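PDB 5U47: penicillin binding protein 2X from Streptococcus thermophilus, which probably cross-links neighbouring glycan strands of septal peptidoglycan as a penicillin-binding transpeptidase of the cell-division machinery. Local coordinates for residues E72-K77 / A129-M134; E288-P293 / S413-Q418; E434-K439 / R450-E455. The protein carries 1 engineered substitution. One frame throughout, in Å; residues are numbered along the deposited sequence. Where two conformers were deposited one is given.

Three contacts follow one another along the chain; none nests in or crosses another. Interaction 1 comes first. It closes a loop of 51 residues, mostly helical, by laying the start of helix 72-86 against the turn between helix 116-128 and strand 134-143, in the dimerisation domain. Interaction 2 closes 119 residues of the transpeptidase domain, joining the approach to helix 297-308 to the start of helix 416-427. Interaction 3 closes a short hairpin, 438-443 with 448-451. Centres of interactions 1 and 2 are about 64 Å apart. Interactions 2 and 3 touch, Val417 CG2 lying 3.9 Å from Pro435 CG, with centres about 22 Å apart.

Interaction 1. Residues E72-K77 / A129-M134; sequences ESQFDK and AGIKGM
Gln74, near the N-terminal end of helix 72-86, meets Gly130 and Ile131 just past the end of helix 116-128. That helix closes in a Schellman motif, with Gly130 as the residue of positive phi (67°). The amide end of Gln74 does the touching. Its NE2 lies 3.1 Å from Gly130 O and 3.4 Å from Ile131 CA. The side chains of Gln74 and Ile131 run antiparallel alongside one another, and NE2 passes 3.7 Å from Ile131 CG1. A water makes the clear polar link. Gln74 NE2 donates to it at 2.8 Å, and it donates to Ala129 O at 2.7 Å. The other end of the amide is also held, because Gln74 OE1 accepts from Gln71 N, three residues back in the chain. With both amide atoms engaged, the rotation of the group is largely set.

One turn on, Lys77 crosses Ile131 at about a right angle. With CG anti to the backbone N (chi1 179°), the lysine lays its CB and CG against the tip of Ile131. Ile131 is buried and also packs on Val70 and Val78, whereas Lys77 is exposed. The contact thus lies at the surface of the dimerisation-domain region, far from the centre of the chain. The outer branch of Ile131 completes it, CD1 resting 3.8 Å from Lys77 CG.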
loop_
_atom_site.group_PDB
_atom_site.type_symbol
_atom_site.label_atom_id
_atom_site.label_comp_id
_atom_site.label_asym_id
_atom_site.label_seq_id
_atom_site.Cartn_x
_atom_site.Cartn_y
_atom_site.Cartn_z
ATOM N N GLU A 72 21.039 -30.719 43.673
ATOM C CA GLU A 72 21.542 -29.723 44.643
ATOM C C GLU A 72 23.068 -29.684 44.708
ATOM O O GLU A 72 23.647 -28.616 44.888
ATOM C CB GLU A 72 20.947 -29.938 46.037
ATOM C CG GLU A 72 19.448 -29.680 46.088
ATOM C CD GLU A 72 18.896 -29.615 47.502
ATOM O OE1 GLU A 72 19.543 -28.986 48.380
ATOM O OE2 GLU A 72 17.796 -30.170 47.733
ATOM N N SER A 73 23.716 -30.842 44.537
ATOM C CA SER A 73 25.187 -30.890 44.513
ATOM C C SER A 73 25.767 -29.985 43.410
ATOM O O SER A 73 26.910 -29.542 43.502
ATOM C CB SER A 73 25.685 -32.331 44.339
ATOM O OG SER A 73 25.195 -32.931 43.152
ATOM N N GLN A 74 24.941 -29.693 42.399
ATOM C CA GLN A 74 25.328 -28.864 41.248
ATOM C C GLN A 74 24.812 -27.420 41.272
ATOM O O GLN A 74 25.250 -26.610 40.446
ATOM C CB GLN A 74 24.811 -29.517 39.965
ATOM C CG GLN A 74 25.346 -30.916 39.689
ATOM C CD GLN A 74 24.468 -31.659 38.713
ATOM O OE1 GLN A 74 23.248 -31.731 38.894
ATOM N NE2 GLN A 74 25.076 -32.237 37.687
ATOM N N PHE A 75 23.872 -27.102 42.167
ATOM C CA PHE A 75 23.307 -25.734 42.274
ATOM C C PHE A 75 24.362 -24.607 42.217
ATOM O O PHE A 75 24.211 -23.636 41.461
ATOM C CB PHE A 75 22.496 -25.618 43.578
ATOM C CG PHE A 75 21.068 -26.106 43.482
ATOM C CD1 PHE A 75 20.666 -27.059 42.543
ATOM C CD2 PHE A 75 20.126 -25.649 44.400
ATOM C CE1 PHE A 75 19.346 -27.497 42.491
ATOM C CE2 PHE A 75 18.808 -26.098 44.360
ATOM C CZ PHE A 75 18.417 -27.022 43.401
ATOM N N ASP A 76 25.424 -24.759 43.006
ATOM C CA ASP A 76 26.507 -23.773 43.083
ATOM C C ASP A 76 27.257 -23.603 41.761
ATOM O O ASP A 76 27.648 -22.491 41.415
ATOM C CB ASP A 76 27.514 -24.171 44.175
ATOM C CG ASP A 76 28.613 -23.131 44.371
ATOM O OD1 ASP A 76 28.289 -21.954 44.654
ATOM O OD2 ASP A 76 29.801 -23.496 44.258
ATOM N N LYS A 77 27.488 -24.703 41.043
ATOM C CA LYS A 77 28.196 -24.618 39.761
ATOM C C LYS A 77 27.321 -23.898 38.721
ATOM O O LYS A 77 27.822 -23.114 37.906
ATOM C CB LYS A 77 28.637 -26.002 39.273
ATOM C CG LYS A 77 29.363 -26.008 37.930
ATOM C CD LYS A 77 30.511 -24.997 37.877
ATOM C CE LYS A 77 31.223 -25.038 36.536
ATOM N NZ LYS A 77 32.252 -23.972 36.431
ATOM N N ALA A 129 30.210 -29.610 32.062
ATOM C CA ALA A 129 30.167 -29.718 33.537
ATOM C C ALA A 129 29.300 -30.885 34.038
ATOM O O ALA A 129 29.135 -31.060 35.245
ATOM C CB ALA A 129 29.672 -28.411 34.148
ATOM N N GLY A 130 28.724 -31.661 33.121
ATOM C CA GLY A 130 27.901 -32.814 33.500
ATOM C C GLY A 130 26.597 -32.462 34.207
ATOM O O GLY A 130 26.071 -33.260 34.969
ATOM N N ILE A 131 26.064 -31.274 33.933
ATOM C CA ILE A 131 24.825 -30.821 34.556
ATOM C C ILE A 131 23.662 -30.992 33.574
ATOM O O ILE A 131 23.696 -30.476 32.453
ATOM C CB ILE A 131 24.926 -29.343 34.980
ATOM C CG1 ILE A 131 26.121 -29.130 35.921
ATOM C CG2 ILE A 131 23.633 -28.889 35.657
ATOM C CD1 ILE A 131 26.501 -27.677 36.127
ATOM N N LYS A 132 22.644 -31.719 34.022
ATOM C CA LYS A 132 21.423 -31.971 33.265
ATOM C C LYS A 132 20.298 -31.177 33.902
ATOM O O LYS A 132 20.418 -30.764 35.051
ATOM C CB LYS A 132 21.080 -33.467 33.320
ATOM C CG LYS A 132 22.037 -34.333 32.525
ATOM C CD LYS A 132 21.835 -35.817 32.790
ATOM C CE LYS A 132 22.559 -36.657 31.742
ATOM N NZ LYS A 132 24.002 -36.297 31.604
ATOM N N GLY A 133 19.213 -30.964 33.158
ATOM C CA GLY A 133 18.034 -30.256 33.681
ATOM C C GLY A 133 17.867 -28.808 33.239
ATOM O O GLY A 133 16.822 -28.205 33.509
ATOM N N MET A 134 18.891 -28.237 32.600
ATOM C CA MET A 134 18.801 -26.848 32.102
ATOM C C MET A 134 18.210 -26.907 30.708
ATOM O O MET A 134 18.532 -27.815 29.942
ATOM C CB MET A 134 20.175 -26.171 32.088
ATOM C CG MET A 134 20.875 -26.180 33.449
ATOM S SD MET A 134 19.950 -25.357 34.772
ATOM C CE MET A 134 19.915 -23.664 34.169
HETATM O O HOH W 1 27.840 -31.802 37.493
#

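Interaction 2. Residues E288-P293 / S413-Q418; sequences EAQYEP and SVTQVQ
Tyr291 and Val414 exchange two backbone hydrogen bonds, forming a single antiparallel bridge, a hydrogen-bonded pair. Tyr291 N donates to Val414 O at 2.9 Å. Val414 N returns the bond to Tyr291 O, also at 2.9 Å and nearly straight at 170°. CA-H...O contacts flank the pair, among them Gln290 CA to Val414 O. A water extends the link by donating to Ala289 O and accepting from Gln416 N. Glu292 turns away from this bridge and accepts from Gln410, Gly411 and Tyr519.

Packing gathers round the Val414 side chain. Its CG2 lies over one face of the Tyr291 ring, 4.2 Å from the centroid, as a CH-pi contact displaced toward the rim. Pro293 crosses Val414 at about a right angle, its CB 3.8 Å from CG2. The ring of Tyr291 is folded back over its own backbone (chi1 62°), which brings its far end near residues 413-418 although its CB points away. There the OH passes 3.6 Å from Gln416 CA and is hydrogen-bonded to Tyr544 OH. Met419 touches Tyr291, Pro293 and Val414.

Thr415 is the N-cap of helix 416-427 and forms a capping box with Gln418. Gln418 N donates to Thr415 OG1 at 3.2 Å, and Thr415 N donates to Gln418 OE1 at 3.0 Å. Residues 288-293 end two residues before Ser295, which with Lys298 fits the SxxK pattern of penicillin-binding transpeptidases, around the start of helix 297-308. The bridge ties the approach to this probable active-site helix to a capped helix start.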
loop_
_atom_site.group_PDB
_atom_site.type_symbol
_atom_site.label_atom_id
_atom_site.label_comp_id
_atom_site.label_asym_id
_atom_site.label_seq_id
_atom_site.Cartn_x
_atom_site.Cartn_y
_atom_site.Cartn_z
ATOM N N GLU A 288 -6.997 4.107 3.466
ATOM C CA GLU A 288 -8.147 4.138 4.376
ATOM C C GLU A 288 -8.805 5.495 4.424
ATOM O O GLU A 288 -10.028 5.600 4.308
ATOM C CB GLU A 288 -7.747 3.725 5.793
ATOM C CG GLU A 288 -7.344 2.277 5.909
ATOM C CD GLU A 288 -7.046 1.865 7.330
ATOM O OE1 GLU A 288 -6.783 2.765 8.164
ATOM O OE2 GLU A 288 -7.071 0.640 7.599
ATOM N N ALA A 289 -7.996 6.534 4.614
ATOM C CA ALA A 289 -8.518 7.902 4.706
ATOM C C ALA A 289 -9.305 8.315 3.447
ATOM O O ALA A 289 -8.840 8.095 2.339
ATOM C CB ALA A 289 -7.372 8.891 4.918
ATOM N N GLN A 290 -10.501 8.867 3.639
ATOM C CA GLN A 290 -11.314 9.401 2.538
ATOM C C GLN A 290 -11.306 10.912 2.670
ATOM O O GLN A 290 -11.501 11.425 3.759
ATOM C CB GLN A 290 -12.755 8.907 2.597
ATOM C CG GLN A 290 -12.867 7.426 2.305
ATOM C CD GLN A 290 -14.289 6.930 2.261
ATOM O OE1 GLN A 290 -14.569 5.908 1.644
ATOM N NE2 GLN A 290 -15.197 7.642 2.917
ATOM N N TYR A 291 -11.099 11.625 1.574
ATOM C CA TYR A 291 -11.053 13.080 1.655
ATOM C C TYR A 291 -11.447 13.721 0.328
ATOM O O TYR A 291 -11.441 13.070 -0.720
ATOM C CB TYR A 291 -9.624 13.504 2.079
ATOM C CG TYR A 291 -8.514 13.096 1.089
ATOM C CD1 TYR A 291 -7.938 11.813 1.115
ATOM C CD2 TYR A 291 -8.047 13.994 0.150
ATOM C CE1 TYR A 291 -6.952 11.454 0.213
ATOM C CE2 TYR A 291 -7.036 13.655 -0.751
ATOM C CZ TYR A 291 -6.497 12.385 -0.726
ATOM O OH TYR A 291 -5.514 12.061 -1.633
ATOM N N GLU A 292 -11.799 14.990 0.376
ATOM C CA GLU A 292 -12.094 15.736 -0.835
ATOM C C GLU A 292 -10.716 16.169 -1.333
ATOM O O GLU A 292 -10.019 16.885 -0.627
ATOM C CB GLU A 292 -13.043 16.907 -0.546
ATOM C CG GLU A 292 -14.388 16.424 0.013
ATOM C CD GLU A 292 -15.454 17.512 0.141
ATOM O OE1 GLU A 292 -15.455 18.502 -0.613
ATOM O OE2 GLU A 292 -16.319 17.354 1.004
ATOM N N PRO A 293 -10.322 15.737 -2.543
ATOM C CA PRO A 293 -8.949 16.001 -2.993
ATOM C C PRO A 293 -8.633 17.398 -3.441
ATOM O O PRO A 293 -7.445 17.747 -3.477
ATOM C CB PRO A 293 -8.786 15.060 -4.186
ATOM C CG PRO A 293 -10.155 15.022 -4.759
ATOM C CD PRO A 293 -11.103 15.054 -3.585
ATOM N N SER A 413 -15.387 12.275 -2.620
ATOM C CA SER A 413 -14.413 11.742 -1.678
ATOM C C SER A 413 -13.609 10.646 -2.318
ATOM O O SER A 413 -14.173 9.755 -2.960
ATOM C CB SER A 413 -15.102 11.188 -0.449
ATOM O OG SER A 413 -15.757 12.231 0.225
ATOM N N VAL A 414 -12.300 10.711 -2.117
ATOM C CA VAL A 414 -11.358 9.727 -2.672
ATOM C C VAL A 414 -10.366 9.246 -1.617
ATOM O O VAL A 414 -10.298 9.808 -0.519
ATOM C CB VAL A 414 -10.508 10.360 -3.801
ATOM C CG1 VAL A 414 -11.391 10.973 -4.874
ATOM C CG2 VAL A 414 -9.525 11.409 -3.261
ATOM N N THR A 415 -9.606 8.204 -1.959
ATOM C CA THR A 415 -8.481 7.764 -1.169
ATOM C C THR A 415 -7.253 8.152 -1.979
ATOM O O THR A 415 -7.333 8.394 -3.196
ATOM C CB THR A 415 -8.434 6.238 -0.969
ATOM O OG1 THR A 415 -8.373 5.599 -2.245
ATOM C CG2 THR A 415 -9.649 5.775 -0.247
ATOM N N GLN A 416 -6.107 8.205 -1.311
ATOM C CA GLN A 416 -4.856 8.549 -1.977
ATOM C C GLN A 416 -4.574 7.571 -3.106
ATOM O O GLN A 416 -4.157 7.972 -4.207
ATOM C CB GLN A 416 -3.673 8.539 -0.985
ATOM C CG GLN A 416 -2.347 8.807 -1.717
ATOM C CD GLN A 416 -1.101 8.774 -0.874
ATOM O OE1 GLN A 416 -0.000 8.881 -1.423
ATOM N NE2 GLN A 416 -1.239 8.595 0.442
ATOM N N VAL A 417 -4.799 6.285 -2.840
ATOM C CA VAL A 417 -4.505 5.271 -3.853
ATOM C C VAL A 417 -5.430 5.404 -5.090
ATOM O O VAL A 417 -5.004 5.091 -6.193
ATOM C CB VAL A 417 -4.425 3.864 -3.249
ATOM C CG1 VAL A 417 -5.807 3.388 -2.793
ATOM C CG2 VAL A 417 -3.763 2.894 -4.223
ATOM N N GLN A 418 -6.667 5.888 -4.917
ATOM C CA GLN A 418 -7.544 6.172 -6.081
ATOM C C GLN A 418 -6.960 7.313 -6.932
ATOM O O GLN A 418 -6.971 7.263 -8.173
ATOM C CB GLN A 418 -8.962 6.501 -5.641
ATOM C CG GLN A 418 -9.735 5.291 -5.161
ATOM C CD GLN A 418 -11.104 5.644 -4.644
ATOM O OE1 GLN A 418 -11.277 6.672 -3.978
ATOM N NE2 GLN A 418 -12.083 4.777 -4.910
HETATM O O HOH W 2 -6.247 7.575 1.459
#

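Interaction 3. Residues E434-K439 / R450-E455; sequences EPQFIK and RTAKKE
Glu434 lies alongside Glu455, the two side chains pointing the same way. The aliphatic part of Glu434 meets the other carboxylate, with CG 3.4 Å from Glu455 OE1. The carboxylate planes are turned 58° apart, and Glu434 OE2 stays 4.6 Å from Glu455 OE1. The backbones join too: Glu434 N donates to Glu455 O at 3.0 Å, and a water bridges Glu434 O and Glu455 N.

Gln436 reaches across the middle. Its side chain is stretched out (chi2 177°), which carries NE2 to Lys453 O, where it donates at 2.9 Å. The bond is straight (171°), and the acceptor lies close to the amide plane, but the donor stands above the carbonyl plane. A second water accepts from Gln436 NE2 and donates to Glu455 OE1. That amide nitrogen therefore makes two hydrogen bonds.

At the hairpin strands 438-443 and 448-451, Ala452 N donates to Lys439 O at 2.9 Å, and Ala452 CB sits 3.4 Å from Ile438 O. Lys439 NZ forms a salt bridge with Glu257.

The contact meets the first PASTA domain at Arg610. Two buried acids this close would probably disfavour each other if both are charged. Arg610 probably offsets this: it makes a salt bridge to Glu455 OE2 and a long, weak ion pair with Glu434 OE2. The water on Glu455 OE1 would further stabilise that carboxylate's charged form.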
loop_
_atom_site.group_PDB
_atom_site.type_symbol
_atom_site.label_atom_id
_atom_site.label_comp_id
_atom_site.label_asym_id
_atom_site.label_seq_id
_atom_site.Cartn_x
_atom_site.Cartn_y
_atom_site.Cartn_z
ATOM N N GLU A 434 -2.958 -0.416 -12.373
ATOM C CA GLU A 434 -3.264 -0.726 -10.977
ATOM C C GLU A 434 -2.003 -0.423 -10.144
ATOM O O GLU A 434 -0.922 -0.929 -10.460
ATOM C CB GLU A 434 -3.622 -2.201 -10.854
ATOM C CG GLU A 434 -3.964 -2.686 -9.454
ATOM C CD GLU A 434 -5.342 -2.266 -8.955
ATOM O OE1 GLU A 434 -5.994 -1.349 -9.514
ATOM O OE2 GLU A 434 -5.767 -2.875 -7.962
ATOM N N PRO A 435 -2.125 0.398 -9.085
ATOM C CA PRO A 435 -0.976 0.604 -8.229
ATOM C C PRO A 435 -0.581 -0.737 -7.594
ATOM O O PRO A 435 -1.471 -1.528 -7.270
ATOM C CB PRO A 435 -1.490 1.598 -7.175
ATOM C CG PRO A 435 -2.600 2.307 -7.862
ATOM C CD PRO A 435 -3.265 1.229 -8.657
ATOM N N GLN A 436 0.725 -0.975 -7.467
ATOM C CA GLN A 436 1.275 -2.224 -6.925
ATOM C C GLN A 436 2.310 -1.943 -5.868
ATOM O O GLN A 436 3.112 -0.992 -5.996
ATOM C CB GLN A 436 1.962 -3.037 -8.024
ATOM C CG GLN A 436 1.025 -3.620 -9.064
ATOM C CD GLN A 436 1.744 -4.369 -10.173
ATOM O OE1 GLN A 436 2.953 -4.181 -10.409
ATOM N NE2 GLN A 436 1.005 -5.218 -10.872
ATOM N N PHE A 437 2.316 -2.804 -4.848
ATOM C CA PHE A 437 3.275 -2.744 -3.760
ATOM C C PHE A 437 4.006 -4.081 -3.557
ATOM O O PHE A 437 4.923 -4.150 -2.725
ATOM C CB PHE A 437 2.634 -2.239 -2.436
ATOM C CG PHE A 437 1.531 -3.123 -1.907
ATOM C CD1 PHE A 437 1.820 -4.235 -1.136
ATOM C CD2 PHE A 437 0.199 -2.836 -2.189
ATOM C CE1 PHE A 437 0.802 -5.050 -0.663
ATOM C CE2 PHE A 437 -0.824 -3.647 -1.719
ATOM C CZ PHE A 437 -0.518 -4.759 -0.950
ATOM N N ILE A 438 3.621 -5.128 -4.308
ATOM C CA ILE A 438 4.315 -6.436 -4.239
ATOM C C ILE A 438 5.062 -6.678 -5.531
ATOM O O ILE A 438 4.465 -6.673 -6.621
ATOM C CB ILE A 438 3.353 -7.629 -4.075
ATOM C CG1 ILE A 438 2.476 -7.436 -2.846
ATOM C CG2 ILE A 438 4.138 -8.948 -3.976
ATOM C CD1 ILE A 438 1.323 -8.412 -2.762
ATOM N N LYS A 439 6.357 -6.926 -5.408
ATOM C CA LYS A 439 7.220 -7.198 -6.553
ATOM C C LYS A 439 7.346 -8.696 -6.781
ATOM O O LYS A 439 7.347 -9.164 -7.903
ATOM C CB LYS A 439 8.626 -6.641 -6.294
ATOM C CG LYS A 439 9.646 -6.796 -7.427
ATOM C CD LYS A 439 9.372 -5.831 -8.584
ATOM C CE LYS A 439 8.304 -6.306 -9.568
ATOM N NZ LYS A 439 7.519 -5.174 -10.178
ATOM N N ARG A 450 6.948 -16.045 -7.714
ATOM C CA ARG A 450 5.912 -15.420 -8.553
ATOM C C ARG A 450 6.312 -13.957 -8.566
ATOM O O ARG A 450 6.410 -13.334 -7.501
ATOM C CB ARG A 450 4.509 -15.596 -7.982
ATOM C CG ARG A 450 4.014 -17.008 -8.179
ATOM C CD ARG A 450 2.700 -17.281 -7.477
ATOM N NE ARG A 450 1.542 -16.670 -8.133
ATOM C CZ ARG A 450 0.897 -17.171 -9.200
ATOM N NH1 ARG A 450 1.304 -18.280 -9.804
ATOM N NH2 ARG A 450 -0.164 -16.540 -9.688
ATOM N N THR A 451 6.587 -13.438 -9.762
ATOM C CA THR A 451 7.080 -12.076 -9.943
ATOM C C THR A 451 6.084 -11.201 -10.714
ATOM O O THR A 451 5.540 -11.620 -11.744
ATOM C CB THR A 451 8.455 -12.139 -10.633
ATOM O OG1 THR A 451 9.304 -13.021 -9.883
ATOM C CG2 THR A 451 9.109 -10.744 -10.697
ATOM N N ALA A 452 5.860 -9.988 -10.211
ATOM C CA ALA A 452 4.864 -9.065 -10.770
ATOM C C ALA A 452 5.284 -8.336 -12.026
ATOM O O ALA A 452 6.462 -8.128 -12.279
ATOM C CB ALA A 452 4.443 -8.041 -9.714
ATOM N N LYS A 453 4.275 -8.002 -12.833
ATOM C CA LYS A 453 4.403 -7.160 -14.011
ATOM C C LYS A 453 3.205 -6.202 -13.944
ATOM O O LYS A 453 2.220 -6.466 -13.222
ATOM C CB LYS A 453 4.374 -7.957 -15.326
ATOM C CG LYS A 453 5.587 -8.864 -15.561
ATOM C CD LYS A 453 5.386 -9.675 -16.836
ATOM C CE LYS A 453 6.509 -10.674 -17.089
ATOM N NZ LYS A 453 7.789 -10.009 -17.474
ATOM N N LYS A 454 3.268 -5.116 -14.707
ATOM C CA LYS A 454 2.209 -4.107 -14.669
ATOM C C LYS A 454 0.830 -4.659 -15.047
ATOM O O LYS A 454 0.719 -5.588 -15.852
ATOM C CB LYS A 454 2.553 -2.926 -15.579
ATOM C CG LYS A 454 2.375 -3.188 -17.057
ATOM C CD LYS A 454 2.832 -1.994 -17.865
ATOM C CE LYS A 454 2.581 -2.248 -19.345
ATOM N NZ LYS A 454 3.150 -1.114 -20.120
ATOM N N GLU A 455 -0.196 -4.070 -14.455
ATOM C CA GLU A 455 -1.584 -4.454 -14.682
ATOM C C GLU A 455 -2.370 -3.295 -15.303
ATOM O O GLU A 455 -2.659 -2.298 -14.633
ATOM C CB GLU A 455 -2.221 -4.892 -13.359
ATOM C CG GLU A 455 -3.648 -5.415 -13.510
ATOM C CD GLU A 455 -4.345 -5.778 -12.196
ATOM O OE1 GLU A 455 -3.750 -5.654 -11.096
ATOM O OE2 GLU A 455 -5.527 -6.210 -12.270
HETATM O O HOH W 3 0.467 -1.960 -12.640
HETATM O O HOH W 4 -1.577 -5.869 -9.510
#